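Local coordinates for protein glutathione-dependent peroxiredoxin (Sinorhizobium meliloti, PDB 3UMA) that probably reduces hydrogen peroxide and organic hydroperoxides to water and alcohols, using glutathione, as a thiol peroxidase of the Prx5 group of peroxiredoxins, at residues I95-V100 against G117-L122; S148-M153 against N164-P169. One frame throughout, in Å; residues are numbered along the deposited sequence.

Contact 1: I95-V100 against G117-L122; sequences IAVVAV and GKIHFL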
loop_
_atom_site.group_PDB
_atom_site.type_symbol
_atom_site.label_atom_id
_atom_site.label_comp_id
_atom_site.label_asym_id
_atom_site.label_seq_id
_atom_site.Cartn_x
_atom_site.Cartn_y
_atom_site.Cartn_z
ATOM N N ILE A 95 -9.257 1.042 -3.245
ATOM C CA ILE A 95 -8.171 0.239 -2.692
ATOM C C ILE A 95 -6.876 0.560 -3.435
ATOM O O ILE A 95 -6.867 0.647 -4.674
ATOM C CB ILE A 95 -8.466 -1.273 -2.766
ATOM C CG1 ILE A 95 -9.834 -1.597 -2.151
ATOM C CG2 ILE A 95 -7.337 -2.083 -2.061
ATOM C CD1 ILE A 95 -10.351 -2.998 -2.501
ATOM N N ALA A 96 -5.799 0.735 -2.666
ATOM C CA ALA A 96 -4.484 1.015 -3.225
ATOM C C ALA A 96 -3.412 0.152 -2.590
ATOM O O ALA A 96 -3.448 -0.091 -1.395
ATOM C CB ALA A 96 -4.121 2.472 -3.033
ATOM N N VAL A 97 -2.469 -0.306 -3.412
ATOM C CA VAL A 97 -1.207 -0.860 -2.937
ATOM C C VAL A 97 -0.091 0.133 -3.259
ATOM O O VAL A 97 -0.087 0.747 -4.322
ATOM C CB VAL A 97 -0.919 -2.270 -3.567
ATOM C CG1 VAL A 97 -0.846 -2.211 -5.105
ATOM C CG2 VAL A 97 0.359 -2.921 -2.955
ATOM N N VAL A 98 0.837 0.307 -2.327
ATOM C CA VAL A 98 1.988 1.161 -2.532
ATOM C C VAL A 98 3.252 0.335 -2.318
ATOM O O VAL A 98 3.279 -0.543 -1.445
ATOM C CB VAL A 98 1.964 2.403 -1.594
ATOM C CG1 VAL A 98 1.957 2.019 -0.139
ATOM C CG2 VAL A 98 3.148 3.379 -1.880
ATOM N N ALA A 99 4.293 0.612 -3.109
ATOM C CA ALA A 99 5.609 -0.056 -2.937
ATOM C C ALA A 99 6.725 0.883 -3.341
ATOM O O ALA A 99 6.522 1.761 -4.194
ATOM C CB ALA A 99 5.686 -1.294 -3.764
ATOM N N VAL A 100 7.901 0.685 -2.735
ATOM C CA VAL A 100 9.121 1.364 -3.152
ATOM C C VAL A 100 9.684 0.593 -4.350
ATOM O O VAL A 100 10.597 -0.209 -4.208
ATOM C CB VAL A 100 10.125 1.496 -1.975
ATOM C CG1 VAL A 100 11.430 2.208 -2.410
ATOM C CG2 VAL A 100 9.453 2.227 -0.780
ATOM N N GLY A 117 -6.539 -1.883 -13.143
ATOM C CA GLY A 117 -7.888 -1.339 -13.214
ATOM C C GLY A 117 -8.804 -1.701 -12.061
ATOM O O GLY A 117 -9.909 -1.160 -11.951
ATOM N N LYS A 118 -8.367 -2.621 -11.204
ATOM C CA LYS A 118 -9.184 -3.079 -10.085
ATOM C C LYS A 118 -8.818 -2.326 -8.818
ATOM O O LYS A 118 -9.645 -2.167 -7.918
ATOM C CB LYS A 118 -8.980 -4.575 -9.829
ATOM C CG LYS A 118 -8.944 -5.473 -11.058
ATOM C CD LYS A 118 -10.324 -5.916 -11.500
ATOM C CE LYS A 118 -10.201 -6.996 -12.585
ATOM N NZ LYS A 118 -11.220 -6.790 -13.654
ATOM N N ILE A 119 -7.568 -1.878 -8.762
ATOM C CA ILE A 119 -6.942 -1.374 -7.555
ATOM C C ILE A 119 -5.843 -0.412 -8.001
ATOM O O ILE A 119 -5.261 -0.609 -9.062
ATOM C CB ILE A 119 -6.416 -2.607 -6.740
ATOM C CG1 ILE A 119 -7.403 -2.970 -5.643
ATOM C CG2 ILE A 119 -5.010 -2.442 -6.174
ATOM C CD1 ILE A 119 -7.519 -4.439 -5.422
ATOM N N HIS A 120 -5.579 0.645 -7.235
ATOM C CA HIS A 120 -4.425 1.500 -7.553
ATOM C C HIS A 120 -3.088 0.767 -7.290
ATOM O O HIS A 120 -2.952 0.039 -6.298
ATOM C CB HIS A 120 -4.440 2.802 -6.767
ATOM C CG HIS A 120 -5.594 3.700 -7.090
ATOM N ND1 HIS A 120 -5.509 4.730 -8.007
ATOM C CD2 HIS A 120 -6.853 3.742 -6.593
ATOM C CE1 HIS A 120 -6.670 5.357 -8.066
ATOM N NE2 HIS A 120 -7.503 4.776 -7.219
ATOM N N PHE A 121 -2.136 0.948 -8.197
ATOM C CA PHE A 121 -0.760 0.494 -8.004
ATOM C C PHE A 121 0.127 1.727 -7.940
ATOM O O PHE A 121 0.435 2.328 -8.975
ATOM C CB PHE A 121 -0.325 -0.452 -9.141
ATOM C CG PHE A 121 -0.914 -1.843 -9.019
ATOM C CD1 PHE A 121 -0.108 -2.923 -8.636
ATOM C CD2 PHE A 121 -2.269 -2.067 -9.282
ATOM C CE1 PHE A 121 -0.632 -4.212 -8.524
ATOM C CE2 PHE A 121 -2.823 -3.342 -9.139
ATOM C CZ PHE A 121 -1.992 -4.418 -8.750
ATOM N N LEU A 122 0.502 2.104 -6.719
ATOM C CA LEU A 122 1.193 3.345 -6.471
ATOM C C LEU A 122 2.685 3.108 -6.305
ATOM O O LEU A 122 3.110 2.291 -5.477
ATOM C CB LEU A 122 0.642 4.020 -5.203
ATOM C CG LEU A 122 -0.867 4.275 -5.108
ATOM C CD1 LEU A 122 -1.211 4.887 -3.752
ATOM C CD2 LEU A 122 -1.316 5.194 -6.257
#

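Contact 2: S148-M153 against N164-P169; sequences SKRYSM and NIEESP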
loop_
_atom_site.group_PDB
_atom_site.type_symbol
_atom_site.label_atom_id
_atom_site.label_comp_id
_atom_site.label_asym_id
_atom_site.label_seq_id
_atom_site.Cartn_x
_atom_site.Cartn_y
_atom_site.Cartn_z
ATOM N N SER A 148 9.420 -0.474 1.979
ATOM C CA SER A 148 8.409 -0.274 2.996
ATOM C C SER A 148 8.215 -1.567 3.796
ATOM O O SER A 148 8.208 -2.657 3.216
ATOM C CB SER A 148 7.067 0.085 2.344
ATOM O OG SER A 148 6.081 0.353 3.327
ATOM N N LYS A 149 8.057 -1.431 5.111
ATOM C CA LYS A 149 7.387 -2.469 5.915
ATOM C C LYS A 149 6.060 -2.890 5.281
ATOM O O LYS A 149 5.392 -2.077 4.603
ATOM C CB LYS A 149 7.099 -1.940 7.321
ATOM C CG LYS A 149 8.332 -1.838 8.161
ATOM C CD LYS A 149 8.023 -1.421 9.573
ATOM C CE LYS A 149 9.248 -1.678 10.419
ATOM N NZ LYS A 149 9.162 -0.960 11.710
ATOM N N ARG A 150 5.674 -4.152 5.482
ATOM C CA ARG A 150 4.319 -4.583 5.114
ATOM C C ARG A 150 3.302 -4.051 6.145
ATOM O O ARG A 150 3.489 -4.209 7.350
ATOM C CB ARG A 150 4.240 -6.104 4.980
ATOM C CG ARG A 150 2.897 -6.628 4.467
ATOM C CD ARG A 150 2.867 -8.175 4.259
ATOM N NE ARG A 150 4.127 -8.692 3.718
ATOM C CZ ARG A 150 4.508 -8.629 2.442
ATOM N NH1 ARG A 150 3.753 -8.069 1.502
ATOM N NH2 ARG A 150 5.692 -9.100 2.105
ATOM N N TYR A 151 2.239 -3.406 5.667
ATOM C CA TYR A 151 1.183 -2.888 6.541
ATOM C C TYR A 151 -0.097 -2.755 5.738
ATOM O O TYR A 151 -0.072 -2.810 4.503
ATOM C CB TYR A 151 1.563 -1.549 7.235
ATOM C CG TYR A 151 1.770 -0.358 6.294
ATOM C CD1 TYR A 151 0.680 0.278 5.671
ATOM C CD2 TYR A 151 3.059 0.127 6.023
ATOM C CE1 TYR A 151 0.858 1.364 4.804
ATOM C CE2 TYR A 151 3.255 1.223 5.159
ATOM C CZ TYR A 151 2.145 1.838 4.556
ATOM O OH TYR A 151 2.327 2.898 3.680
ATOM N N SER A 152 -1.217 -2.626 6.440
ATOM C CA SER A 152 -2.454 -2.185 5.815
ATOM C C SER A 152 -3.057 -1.118 6.726
ATOM O O SER A 152 -2.784 -1.076 7.933
ATOM C CB SER A 152 -3.446 -3.333 5.610
ATOM O OG SER A 152 -3.945 -3.735 6.866
HETATM N N MSE A 153 -3.850 -0.234 6.148
HETATM C CA MSE A 153 -4.487 0.780 6.960
HETATM C C MSE A 153 -5.822 1.146 6.357
HETATM O O MSE A 153 -5.999 1.072 5.147
HETATM C CB MSE A 153 -3.589 2.012 7.168
HETATM C CG MSE A 153 -3.076 2.641 5.906
HETATM SE SE MSE A 153 -2.099 4.304 6.239
HETATM C CE MSE A 153 -0.459 3.722 7.116
ATOM N N ASN A 164 -2.386 -1.851 10.653
ATOM C CA ASN A 164 -1.874 -3.188 10.928
ATOM C C ASN A 164 -0.486 -3.310 10.338
ATOM O O ASN A 164 -0.354 -3.463 9.135
ATOM C CB ASN A 164 -2.802 -4.227 10.297
ATOM C CG ASN A 164 -4.267 -4.016 10.674
ATOM O OD1 ASN A 164 -5.133 -3.843 9.809
ATOM N ND2 ASN A 164 -4.546 -4.030 11.956
ATOM N N ILE A 165 0.538 -3.218 11.184
ATOM C CA ILE A 165 1.940 -3.265 10.762
ATOM C C ILE A 165 2.540 -4.633 11.066
ATOM O O ILE A 165 2.474 -5.084 12.202
ATOM C CB ILE A 165 2.785 -2.205 11.506
ATOM C CG1 ILE A 165 2.161 -0.797 11.358
ATOM C CG2 ILE A 165 4.256 -2.252 11.053
ATOM C CD1 ILE A 165 2.793 0.263 12.296
ATOM N N GLU A 166 3.136 -5.276 10.061
ATOM C CA GLU A 166 3.804 -6.570 10.259
ATOM C C GLU A 166 5.182 -6.404 10.896
ATOM O O GLU A 166 6.013 -5.623 10.424
ATOM C CB GLU A 166 3.976 -7.312 8.932
ATOM C CG GLU A 166 2.689 -7.572 8.153
ATOM C CD GLU A 166 1.787 -8.636 8.777
ATOM O OE1 GLU A 166 2.175 -9.233 9.812
ATOM O OE2 GLU A 166 0.692 -8.877 8.227
ATOM N N GLU A 167 5.435 -7.163 11.953
ATOM C CA GLU A 167 6.773 -7.210 12.556
ATOM C C GLU A 167 7.771 -7.890 11.616
ATOM O O GLU A 167 8.971 -7.634 11.669
ATOM C CB GLU A 167 6.728 -7.941 13.901
ATOM C CG GLU A 167 7.023 -7.036 15.102
ATOM C CD GLU A 167 8.423 -7.289 15.689
ATOM O OE1 GLU A 167 8.575 -8.288 16.439
ATOM O OE2 GLU A 167 9.363 -6.495 15.408
ATOM N N SER A 168 7.263 -8.739 10.737
ATOM C CA SER A 168 8.116 -9.494 9.842
ATOM C C SER A 168 7.560 -9.400 8.424
ATOM O O SER A 168 6.363 -9.612 8.217
ATOM C CB SER A 168 8.200 -10.950 10.316
ATOM O OG SER A 168 8.436 -11.831 9.232
ATOM N N PRO A 169 8.417 -9.051 7.451
ATOM C CA PRO A 169 7.947 -8.887 6.082
ATOM C C PRO A 169 7.480 -10.187 5.424
ATOM O O PRO A 169 6.757 -10.131 4.439
ATOM C CB PRO A 169 9.173 -8.324 5.354
ATOM C CG PRO A 169 10.341 -8.777 6.174
ATOM C CD PRO A 169 9.844 -8.692 7.586
HETATM O O HOH W 1 7.118 -5.699 7.615
#

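Contact 1: I95-V100 against G117-L122
Val97 lays its CG1 methyl over one face of the Phe121 ring, a CH-pi contact 4.0 Å from CG1 to the ring centroid and offset toward the rim. The two residues are paired on neighbouring parallel strands of a beta-alpha-beta unit, 94-99 and 120-123, linked by helix 103-113. This is part of the thioredoxin-like fold of peroxiredoxins. Val97 CG1 sits between its backbone N and carbonyl carbon (chi1 59°), which brings it up to the ring. Phe121 also packs on Met106 and Ala110 of the linking helix. On the same face of the sheet, Ile119 CG1 meets Ile95 CB at 3.5 Å, and helix 84-88 lies against Ile95. The other face carries Ala96, Val98, His120 and Leu122. Ala96 CB touches both His120 CB and Leu122 CD1, each at 3.8 Å. The His120 ring has Ile95 O at its edge, in plane, nearest to CD2. NE2 is hydrogen-bonded to Asp94 and ND1 to Glu39, so both ring nitrogens are engaged. Four backbone hydrogen bonds join the strands. Val97 uses both its N and its O: Val97 N reaches His120 O at 2.9 Å, and Leu122 N reaches Val97 O at 2.8 Å.

Contact 2: S148-M153 against N164-P169
The Arg150 guanidinium takes Pro169 O at its edge, almost exactly in plane, while the Glu166 carboxylate plane is turned 57° from it. The two segments lie on the paired strands of a beta hairpin, 147-156 and 159-165, and 164-169 runs on into the loop after it. Arg150 grips the one carbonyl oxygen side-on: NE lies 3.1 Å from Pro169 O and NH2 2.8 Å from it. The NH2 bond lies in the carbonyl plane, and the NE bond is tilted from it. CG stands opposite the backbone N (chi1 -174°), which carries the chain across Glu166 at a slant, and a bend at chi3 turns the guanidinium to the proline. The Arg150 chain packs on Glu166 CG, but the carboxylate turns away to Ser175. Arg150 also touches Cys72, predicted to form the sulfenic acid intermediate, and Thr71 and His76 of helix 70-82. This agrees with the arginine beside the peroxidatic cysteine in peroxiredoxins. A leucine here has no NE or NH2, and would probably leave Pro169 O without its two donors and Cys72 without the guanidinium chain that packs on it. A water bridges Arg150 N and Glu166 O. Along the strands, Ser152 and Asn164 form a hydrogen-bonded pair. Tyr151 and Ile165 are the non-hydrogen-bonded pair, and Tyr151 CB lies 4.2 Å from Ile165 CG1. Beyond them, Glu166 N donates to Arg150 O at 2.9 Å with an N-H...O angle of 168°.

In the fold
Both contacts belong to one mixed sheet, and strand 58-64 lies between them, parallel to 94-99 and antiparallel to 147-156. Contact 1 is the more buried, near the middle of the chain, and the side chains that meet across it are mainly aliphatic and aromatic. Contact 2 is only partly buried and lies further out. It is more polar, with a charged side chain, a backbone carbonyl and a water. Their centres are 15 Å apart, yet they touch, for instance where Val98 CG1 packs on Tyr151 OH at 3.9 Å. Arg150 of contact 2 touches the predicted active-site Cys72, whereas the side chain of Val97 in contact 1 stays about 7 Å from that of Cys72.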